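Local coordinates for protein putative isomerase (Sinorhizobium meliloti, PDB 2PPG) that is of unknown function but has the capping domain and barrel of the enolase superfamily, at residues A[57-62]-A[133-138]; A[102-107]-A[298-303]; A[275-280]-A[305-310]. One frame throughout, in Å; residues are numbered along the deposited sequence.

Interaction 1 (A[57-62]-A[133-138])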
loop_
_atom_site.group_PDB
_atom_site.type_symbol
_atom_site.label_atom_id
_atom_site.label_comp_id
_atom_site.label_asym_id
_atom_site.label_seq_id
_atom_site.Cartn_x
_atom_site.Cartn_y
_atom_site.Cartn_z
ATOM N N VAL A 57 30.330 31.257 -17.852
ATOM C CA VAL A 57 30.069 32.433 -17.074
ATOM C C VAL A 57 31.353 32.760 -16.336
ATOM O O VAL A 57 32.039 31.862 -15.840
ATOM C CB VAL A 57 28.856 32.215 -16.126
ATOM C CG1 VAL A 57 28.963 33.050 -14.880
ATOM C CG2 VAL A 57 27.570 32.548 -16.838
ATOM N N ARG A 58 31.684 34.047 -16.305
ATOM C CA ARG A 58 32.866 34.549 -15.632
ATOM C C ARG A 58 32.389 35.562 -14.611
ATOM O O ARG A 58 31.716 36.525 -14.968
ATOM C CB ARG A 58 33.782 35.224 -16.648
ATOM C CG ARG A 58 35.062 35.808 -16.093
ATOM C CD ARG A 58 35.673 36.754 -17.122
ATOM N NE ARG A 58 37.025 37.161 -16.758
ATOM C CZ ARG A 58 37.324 38.224 -16.015
ATOM N NH1 ARG A 58 38.586 38.492 -15.739
ATOM N NH2 ARG A 58 36.367 39.017 -15.550
ATOM N N ILE A 59 32.722 35.329 -13.345
ATOM C CA ILE A 59 32.254 36.172 -12.254
ATOM C C ILE A 59 33.441 36.771 -11.513
ATOM O O ILE A 59 34.362 36.054 -11.140
ATOM C CB ILE A 59 31.354 35.381 -11.252
ATOM C CG1 ILE A 59 30.153 34.773 -11.984
ATOM C CG2 ILE A 59 30.904 36.281 -10.092
ATOM C CD1 ILE A 59 29.052 34.250 -11.083
ATOM N N GLU A 60 33.413 38.083 -11.307
ATOM C CA GLU A 60 34.503 38.767 -10.636
ATOM C C GLU A 60 34.052 39.492 -9.361
ATOM O O GLU A 60 33.044 40.205 -9.356
ATOM C CB GLU A 60 35.191 39.745 -11.595
ATOM C CG GLU A 60 36.402 40.474 -11.004
ATOM C CD GLU A 60 37.114 41.383 -12.010
ATOM O OE1 GLU A 60 36.891 41.211 -13.232
ATOM O OE2 GLU A 60 37.901 42.266 -11.578
ATOM N N THR A 61 34.826 39.305 -8.292
ATOM C CA THR A 61 34.592 39.985 -7.021
ATOM C C THR A 61 35.179 41.393 -7.019
ATOM O O THR A 61 35.954 41.748 -7.889
ATOM C CB THR A 61 35.211 39.218 -5.857
ATOM O OG1 THR A 61 36.636 39.208 -6.003
ATOM C CG2 THR A 61 34.704 37.798 -5.845
ATOM N N GLU A 62 34.803 42.181 -6.017
ATOM C CA GLU A 62 35.265 43.558 -5.869
ATOM C C GLU A 62 36.797 43.681 -5.780
ATOM O O GLU A 62 37.363 44.664 -6.235
ATOM C CB GLU A 62 34.612 44.186 -4.637
ATOM C CG GLU A 62 34.370 45.670 -4.749
ATOM C CD GLU A 62 33.272 46.000 -5.740
ATOM O OE1 GLU A 62 32.260 45.271 -5.776
ATOM O OE2 GLU A 62 33.415 46.993 -6.487
ATOM N N TRP A 133 31.036 28.929 -6.439
ATOM C CA TRP A 133 31.806 27.983 -5.655
ATOM C C TRP A 133 33.284 28.129 -5.978
ATOM O O TRP A 133 34.140 28.064 -5.084
ATOM C CB TRP A 133 31.325 26.563 -5.912
ATOM C CG TRP A 133 30.102 26.227 -5.122
ATOM C CD1 TRP A 133 28.813 26.200 -5.569
ATOM C CD2 TRP A 133 30.053 25.891 -3.730
ATOM N NE1 TRP A 133 27.968 25.865 -4.543
ATOM C CE2 TRP A 133 28.702 25.666 -3.405
ATOM C CE3 TRP A 133 31.027 25.746 -2.729
ATOM C CZ2 TRP A 133 28.297 25.304 -2.123
ATOM C CZ3 TRP A 133 30.627 25.391 -1.463
ATOM C CH2 TRP A 133 29.274 25.171 -1.166
ATOM N N ASP A 134 33.575 28.355 -7.259
ATOM C CA ASP A 134 34.941 28.582 -7.711
ATOM C C ASP A 134 35.576 29.736 -6.941
ATOM O O ASP A 134 36.692 29.614 -6.433
ATOM C CB ASP A 134 34.955 28.875 -9.210
ATOM C CG ASP A 134 36.340 28.772 -9.814
ATOM O OD1 ASP A 134 37.058 27.785 -9.491
ATOM O OD2 ASP A 134 36.694 29.681 -10.612
ATOM N N LEU A 135 34.853 30.849 -6.854
ATOM C CA LEU A 135 35.300 31.993 -6.071
ATOM C C LEU A 135 35.581 31.628 -4.618
ATOM O O LEU A 135 36.613 31.996 -4.060
ATOM C CB LEU A 135 34.244 33.087 -6.096
ATOM C CG LEU A 135 34.412 34.304 -7.005
ATOM C CD1 LEU A 135 35.831 34.413 -7.493
ATOM C CD2 LEU A 135 33.428 34.279 -8.148
ATOM N N ALA A 136 34.644 30.918 -3.999
ATOM C CA ALA A 136 34.781 30.563 -2.589
ATOM C C ALA A 136 36.075 29.771 -2.337
ATOM O O ALA A 136 36.834 30.113 -1.440
ATOM C CB ALA A 136 33.548 29.804 -2.098
ATOM N N GLY A 137 36.330 28.740 -3.143
ATOM C CA GLY A 137 37.603 28.016 -3.091
ATOM C C GLY A 137 38.839 28.897 -3.275
ATOM O O GLY A 137 39.819 28.794 -2.521
ATOM N N LYS A 138 38.793 29.783 -4.266
ATOM C CA LYS A 138 39.907 30.697 -4.520
ATOM C C LYS A 138 40.141 31.671 -3.370
ATOM O O LYS A 138 41.281 31.853 -2.937
ATOM C CB LYS A 138 39.713 31.446 -5.833
ATOM C CG LYS A 138 39.926 30.554 -7.031
ATOM C CD LYS A 138 39.767 31.290 -8.358
ATOM C CE LYS A 138 40.105 30.351 -9.502
ATOM N NZ LYS A 138 39.412 30.721 -10.774
#
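Leu135 points from its helix at Ile59 and Thr61 on strand 52-61, and its CG and two methyls make the contact. From CB the chain runs to CG, which lies 3.7 Å from Thr61 CG2. There the two side chains meet tip to tip. The chain divides here. Leu135 CD1 stays with the threonine methyl, 3.9 Å from Thr61 CG2. Leu135 CD2 turns to the isoleucine, 3.6 Å from the backbone atom Ile59 O and 3.8 Å from the side-chain atom Ile59 CG2. Ile59 lies roughly perpendicular to the leucine. Its chi1 of -58° sets CG2 opposite the backbone N, and this methyl, with CB, meets Leu135 CD2. This is the capping domain of the enolase superfamily, in which helix 119-140 packs on an antiparallel sheet. Ala131 and Leu132, one turn earlier on the helix, also touch Ile59. Pro97 also touches Leu135. Glu60 points away from the helix, and its OE1 takes a bond from Arg58 NH2 at 3.2 Å, in the guanidinium plane and on the anti side of the carboxylate. On the helix Lys138 NZ forms a salt bridge to Asp134 OD2 at 2.9 Å, on the syn side but tilted well out of the carboxylate plane. That lysine nitrogen also holds Glu379 and the carbonyl of Val66, while Asp134 OD2 accepts the backbone N-H of Trp68.

Interaction 2 (A[102-107]-A[298-303])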
loop_
_atom_site.group_PDB
_atom_site.type_symbol
_atom_site.label_atom_id
_atom_site.label_comp_id
_atom_site.label_asym_id
_atom_site.label_seq_id
_atom_site.Cartn_x
_atom_site.Cartn_y
_atom_site.Cartn_z
ATOM N N ALA A 102 22.932 29.411 -0.623
ATOM C CA ALA A 102 21.836 30.266 -0.215
ATOM C C ALA A 102 21.431 31.144 -1.398
ATOM O O ALA A 102 20.241 31.359 -1.666
ATOM C CB ALA A 102 22.242 31.112 0.993
ATOM N N ILE A 103 22.431 31.623 -2.125
ATOM C CA ILE A 103 22.200 32.395 -3.337
ATOM C C ILE A 103 21.442 31.538 -4.357
ATOM O O ILE A 103 20.477 31.999 -4.962
ATOM C CB ILE A 103 23.535 32.915 -3.927
ATOM C CG1 ILE A 103 24.154 33.992 -3.023
ATOM C CG2 ILE A 103 23.360 33.437 -5.332
ATOM C CD1 ILE A 103 25.701 34.058 -3.136
ATOM N N HIS A 104 21.856 30.284 -4.523
ATOM C CA HIS A 104 21.164 29.392 -5.447
ATOM C C HIS A 104 19.669 29.317 -5.133
ATOM O O HIS A 104 18.837 29.356 -6.036
ATOM C CB HIS A 104 21.757 27.982 -5.432
ATOM C CG HIS A 104 21.004 27.030 -6.308
ATOM N ND1 HIS A 104 21.240 26.924 -7.662
ATOM C CD2 HIS A 104 19.986 26.180 -6.033
ATOM C CE1 HIS A 104 20.405 26.044 -8.183
ATOM N NE2 HIS A 104 19.638 25.573 -7.213
ATOM N N ASP A 105 19.341 29.193 -3.846
ATOM C CA ASP A 105 17.957 29.124 -3.395
ATOM C C ASP A 105 17.224 30.444 -3.592
ATOM O O ASP A 105 16.096 30.455 -4.062
ATOM C CB ASP A 105 17.890 28.699 -1.930
ATOM C CG ASP A 105 18.228 27.227 -1.731
ATOM O OD1 ASP A 105 18.009 26.429 -2.667
ATOM O OD2 ASP A 105 18.717 26.868 -0.635
ATOM N N ASP A 106 17.865 31.554 -3.228
ATOM C CA ASP A 106 17.283 32.884 -3.436
ATOM C C ASP A 106 16.862 33.101 -4.879
ATOM O O ASP A 106 15.767 33.581 -5.128
ATOM C CB ASP A 106 18.262 33.977 -3.010
ATOM C CG ASP A 106 18.362 34.116 -1.493
ATOM O OD1 ASP A 106 17.599 33.424 -0.779
ATOM O OD2 ASP A 106 19.203 34.920 -1.017
ATOM N N LEU A 107 17.728 32.711 -5.819
ATOM C CA LEU A 107 17.503 32.906 -7.258
ATOM C C LEU A 107 16.461 31.938 -7.792
ATOM O O LEU A 107 15.708 32.231 -8.721
ATOM C CB LEU A 107 18.799 32.691 -8.039
ATOM C CG LEU A 107 20.057 33.538 -7.811
ATOM C CD1 LEU A 107 21.194 33.098 -8.774
ATOM C CD2 LEU A 107 19.769 35.027 -7.931
ATOM N N ILE A 298 26.864 22.894 -8.529
ATOM C CA ILE A 298 27.395 22.195 -7.361
ATOM C C ILE A 298 26.361 21.987 -6.254
ATOM O O ILE A 298 26.202 20.868 -5.744
ATOM C CB ILE A 298 28.667 22.885 -6.856
ATOM C CG1 ILE A 298 29.844 22.441 -7.731
ATOM C CG2 ILE A 298 28.891 22.610 -5.365
ATOM C CD1 ILE A 298 31.022 23.384 -7.807
ATOM N N THR A 299 25.625 23.043 -5.926
ATOM C CA THR A 299 24.662 22.996 -4.825
ATOM C C THR A 299 23.659 21.865 -5.012
ATOM O O THR A 299 23.390 21.095 -4.091
ATOM C CB THR A 299 23.894 24.328 -4.679
ATOM O OG1 THR A 299 24.811 25.375 -4.324
ATOM C CG2 THR A 299 22.824 24.215 -3.607
ATOM N N GLN A 300 23.123 21.758 -6.215
ATOM C CA GLN A 300 22.060 20.818 -6.472
ATOM C C GLN A 300 22.677 19.425 -6.564
ATOM O O GLN A 300 22.144 18.455 -6.023
ATOM C CB GLN A 300 21.379 21.219 -7.764
ATOM C CG GLN A 300 19.914 20.990 -7.805
ATOM C CD GLN A 300 19.150 21.680 -6.695
ATOM O OE1 GLN A 300 19.023 22.909 -6.666
ATOM N NE2 GLN A 300 18.602 20.886 -5.794
ATOM N N PHE A 301 23.832 19.359 -7.220
ATOM C CA PHE A 301 24.609 18.139 -7.387
ATOM C C PHE A 301 24.881 17.491 -6.030
ATOM O O PHE A 301 24.721 16.281 -5.873
ATOM C CB PHE A 301 25.930 18.495 -8.095
ATOM C CG PHE A 301 26.699 17.315 -8.645
ATOM C CD1 PHE A 301 26.562 16.942 -9.972
ATOM C CD2 PHE A 301 27.621 16.626 -7.851
ATOM C CE1 PHE A 301 27.306 15.859 -10.493
ATOM C CE2 PHE A 301 28.365 15.547 -8.365
ATOM C CZ PHE A 301 28.204 15.163 -9.682
HETATM N N MSE A 302 25.278 18.298 -5.054
HETATM C CA MSE A 302 25.575 17.778 -3.718
HETATM C C MSE A 302 24.307 17.363 -2.970
HETATM O O MSE A 302 24.320 16.391 -2.208
HETATM C CB MSE A 302 26.384 18.788 -2.894
HETATM C CG MSE A 302 27.791 19.045 -3.433
HETATM SE SE MSE A 302 28.972 17.459 -3.391
HETATM C CE MSE A 302 29.132 17.284 -1.445
ATOM N N ARG A 303 23.209 18.084 -3.202
ATOM C CA ARG A 303 21.913 17.683 -2.632
ATOM C C ARG A 303 21.490 16.299 -3.148
ATOM O O ARG A 303 20.986 15.481 -2.391
ATOM C CB ARG A 303 20.823 18.755 -2.847
ATOM C CG ARG A 303 21.045 20.019 -1.976
ATOM C CD ARG A 303 20.119 21.230 -2.303
ATOM N NE ARG A 303 20.537 22.414 -1.535
ATOM C CZ ARG A 303 19.949 23.616 -1.545
ATOM N NH1 ARG A 303 18.883 23.853 -2.293
ATOM N NH2 ARG A 303 20.435 24.600 -0.792
#
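Asp105 OD2 is held by two arginines, Arg303 of the same chain and Arg152 of a second subunit, which share this acid across a subunit boundary. Arg303 grips the carboxylate end-on. Arg303 NH2 gives a bond of 2.8 Å to Asp105 OD2, and Arg303 NH1 one of 2.7 Å to Asp105 OD1. Both are nearly straight, with an N-H...O angle of 164° for NH1. OD1 uses its syn lone pair. OD2 is also met by Arg303 on the syn side, but from somewhat out of the carboxylate plane. The acid lies close to the guanidinium plane, and the two flat groups are twisted 31° apart. Two bonds fix how the guanidinium is turned. The arginine reaches this far because its chain is extended from CG to NE. Thr299 CG2 rests on one guanidinium face, 3.4 Å above the plane and toward the rim.

His104 leans toward the other helix beside this pair. Its CB is 4.2 Å from Thr299 OG1, and the side chains of His104 and Gln300 run roughly perpendicular. Thr299 N has no bond to the turn before it, and Asp129 of helix 119-140 accepts its N-H. The two segments run at 101° to each other, their axes 10.4 Å apart at closest. The contact joins the capping domain to an outer helix of the barrel, a domain interface characteristic of the enolase superfamily.

Interaction 3 (A[275-280]-A[305-310])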
loop_
_atom_site.group_PDB
_atom_site.type_symbol
_atom_site.label_atom_id
_atom_site.label_comp_id
_atom_site.label_asym_id
_atom_site.label_seq_id
_atom_site.Cartn_x
_atom_site.Cartn_y
_atom_site.Cartn_z
ATOM N N HIS A 275 14.677 17.456 -6.118
ATOM C CA HIS A 275 13.239 17.196 -6.179
ATOM C C HIS A 275 12.872 16.178 -7.259
ATOM O O HIS A 275 12.041 15.305 -7.029
ATOM C CB HIS A 275 12.454 18.501 -6.328
ATOM C CG HIS A 275 12.668 19.446 -5.191
ATOM N ND1 HIS A 275 12.315 19.138 -3.893
ATOM C CD2 HIS A 275 13.225 20.680 -5.146
ATOM C CE1 HIS A 275 12.639 20.145 -3.099
ATOM N NE2 HIS A 275 13.190 21.094 -3.836
ATOM N N ASP A 276 13.514 16.265 -8.418
ATOM C CA ASP A 276 13.327 15.253 -9.460
ATOM C C ASP A 276 13.643 13.854 -8.963
ATOM O O ASP A 276 13.033 12.899 -9.411
ATOM C CB ASP A 276 14.178 15.568 -10.696
ATOM C CG ASP A 276 13.837 16.905 -11.298
ATOM O OD1 ASP A 276 12.656 17.282 -11.240
ATOM O OD2 ASP A 276 14.739 17.587 -11.822
HETATM N N MSE A 277 14.580 13.746 -8.019
HETATM C CA MSE A 277 15.026 12.441 -7.504
HETATM C C MSE A 277 14.025 11.686 -6.621
HETATM O O MSE A 277 13.867 10.472 -6.748
HETATM C CB MSE A 277 16.332 12.595 -6.733
HETATM C CG MSE A 277 17.002 11.275 -6.498
HETATM SE SE MSE A 277 18.826 11.381 -5.841
HETATM C CE MSE A 277 19.190 9.452 -5.667
ATOM N N VAL A 278 13.376 12.419 -5.719
ATOM C CA VAL A 278 12.459 11.855 -4.727
ATOM C C VAL A 278 11.462 10.808 -5.263
ATOM O O VAL A 278 11.409 9.687 -4.751
ATOM C CB VAL A 278 11.707 12.987 -3.989
ATOM C CG1 VAL A 278 10.733 12.427 -2.961
ATOM C CG2 VAL A 278 12.708 13.912 -3.335
ATOM N N PRO A 279 10.674 11.163 -6.294
ATOM C CA PRO A 279 9.700 10.206 -6.801
ATOM C C PRO A 279 10.331 8.922 -7.292
ATOM O O PRO A 279 9.780 7.845 -7.071
ATOM C CB PRO A 279 9.066 10.956 -7.967
ATOM C CG PRO A 279 9.218 12.399 -7.585
ATOM C CD PRO A 279 10.607 12.432 -7.040
ATOM N N ARG A 280 11.490 9.019 -7.928
ATOM C CA ARG A 280 12.155 7.824 -8.442
ATOM C C ARG A 280 12.694 6.894 -7.345
ATOM O O ARG A 280 12.637 5.674 -7.504
ATOM C CB ARG A 280 13.248 8.174 -9.463
ATOM C CG ARG A 280 12.725 8.593 -10.859
ATOM C CD ARG A 280 12.312 10.065 -10.905
ATOM N NE ARG A 280 11.940 10.523 -12.246
ATOM C CZ ARG A 280 11.455 11.731 -12.523
ATOM N NH1 ARG A 280 11.275 12.622 -11.561
ATOM N NH2 ARG A 280 11.142 12.054 -13.767
ATOM N N GLY A 305 23.615 13.952 -4.428
ATOM C CA GLY A 305 24.579 13.037 -3.820
ATOM C C GLY A 305 24.245 12.692 -2.380
ATOM O O GLY A 305 24.286 11.531 -1.994
ATOM N N ALA A 306 23.914 13.701 -1.576
ATOM C CA ALA A 306 23.530 13.471 -0.171
ATOM C C ALA A 306 22.282 12.599 -0.059
ATOM O O ALA A 306 22.177 11.774 0.848
ATOM C CB ALA A 306 23.309 14.776 0.544
ATOM N N TYR A 307 21.341 12.783 -0.981
ATOM C CA TYR A 307 20.151 11.956 -1.012
ATOM C C TYR A 307 20.469 10.499 -1.389
ATOM O O TYR A 307 19.912 9.581 -0.814
ATOM C CB TYR A 307 19.125 12.549 -1.970
ATOM C CG TYR A 307 17.685 12.212 -1.631
ATOM C CD1 TYR A 307 16.992 12.927 -0.653
ATOM C CD2 TYR A 307 17.011 11.195 -2.313
ATOM C CE1 TYR A 307 15.674 12.628 -0.349
ATOM C CE2 TYR A 307 15.694 10.887 -2.023
ATOM C CZ TYR A 307 15.028 11.602 -1.035
ATOM O OH TYR A 307 13.720 11.285 -0.738
ATOM N N ALA A 308 21.369 10.287 -2.341
ATOM C CA ALA A 308 21.748 8.927 -2.710
ATOM C C ALA A 308 22.434 8.206 -1.549
ATOM O O ALA A 308 22.248 7.015 -1.364
ATOM C CB ALA A 308 22.652 8.937 -3.923
ATOM N N HIS A 309 23.229 8.952 -0.786
ATOM C CA HIS A 309 23.909 8.464 0.407
ATOM C C HIS A 309 22.897 7.973 1.437
ATOM O O HIS A 309 22.886 6.797 1.821
ATOM C CB HIS A 309 24.729 9.604 1.000
ATOM C CG HIS A 309 25.472 9.237 2.243
ATOM N ND1 HIS A 309 26.737 8.691 2.217
ATOM C CD2 HIS A 309 25.138 9.350 3.551
ATOM C CE1 HIS A 309 27.149 8.479 3.455
ATOM N NE2 HIS A 309 26.198 8.870 4.283
ATOM N N VAL A 310 22.054 8.898 1.878
ATOM C CA VAL A 310 20.925 8.591 2.738
ATOM C C VAL A 310 20.137 7.371 2.241
ATOM O O VAL A 310 19.792 6.499 3.031
ATOM C CB VAL A 310 19.971 9.809 2.844
ATOM C CG1 VAL A 310 18.603 9.379 3.309
ATOM C CG2 VAL A 310 20.536 10.846 3.782
#
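Met277, a selenomethionine here, lies alongside Tyr307, the two side chains pointing opposite ways. Its SE is 4.0 Å from Tyr307 CD2 and 5.2 Å from the ring centroid, 67° off the ring normal. This is an oblique Met-aromatic contact. The chain is extended beyond CG, which carries the methyl past the tyrosine to the next residue. There Met277 CE sits 3.9 Å from Ala308 CB. At the far end of the ring Val278 lies across Tyr307, with Val278 CG2 4.0 Å from Tyr307 CZ.

Val274 and Val281 of the same helix 274-282 also touch Tyr307. Val289, on the barrel strand between the two helices, packs against both Met277 and Ala308. Val310 of a second subunit lies on Val278 and Tyr307. The two segments run nearly parallel, 23° apart, as neighbouring outer helices of a beta/alpha barrel. The contacts across them are apolar and sulfur-aromatic. They probably rest mainly on shape and dispersion, and are less directional than hydrogen bonds.

Overall arrangement
Following the chain from the N terminus, residues 57-62 open interaction 1 in the capping domain. Residues 102-107 open interaction 2 before interaction 1 closes at 133-138, so these two cross. Residues 275-280 then open interaction 3 in the barrel. Interaction 2 closes at 298-303 and interaction 3 at 305-310, so they cross as well, both on helix 293-310. Interaction 1 is finished before interaction 3 begins. Interaction 1 is internal to the capping domain, interaction 2 ties that domain to the barrel, and interaction 3 joins two barrel helices. Trp133 NE1 bridges interactions 1 and 2 by a probable hydrogen bond to Thr299 OG1. Interactions 2 and 3 both touch the second subunit.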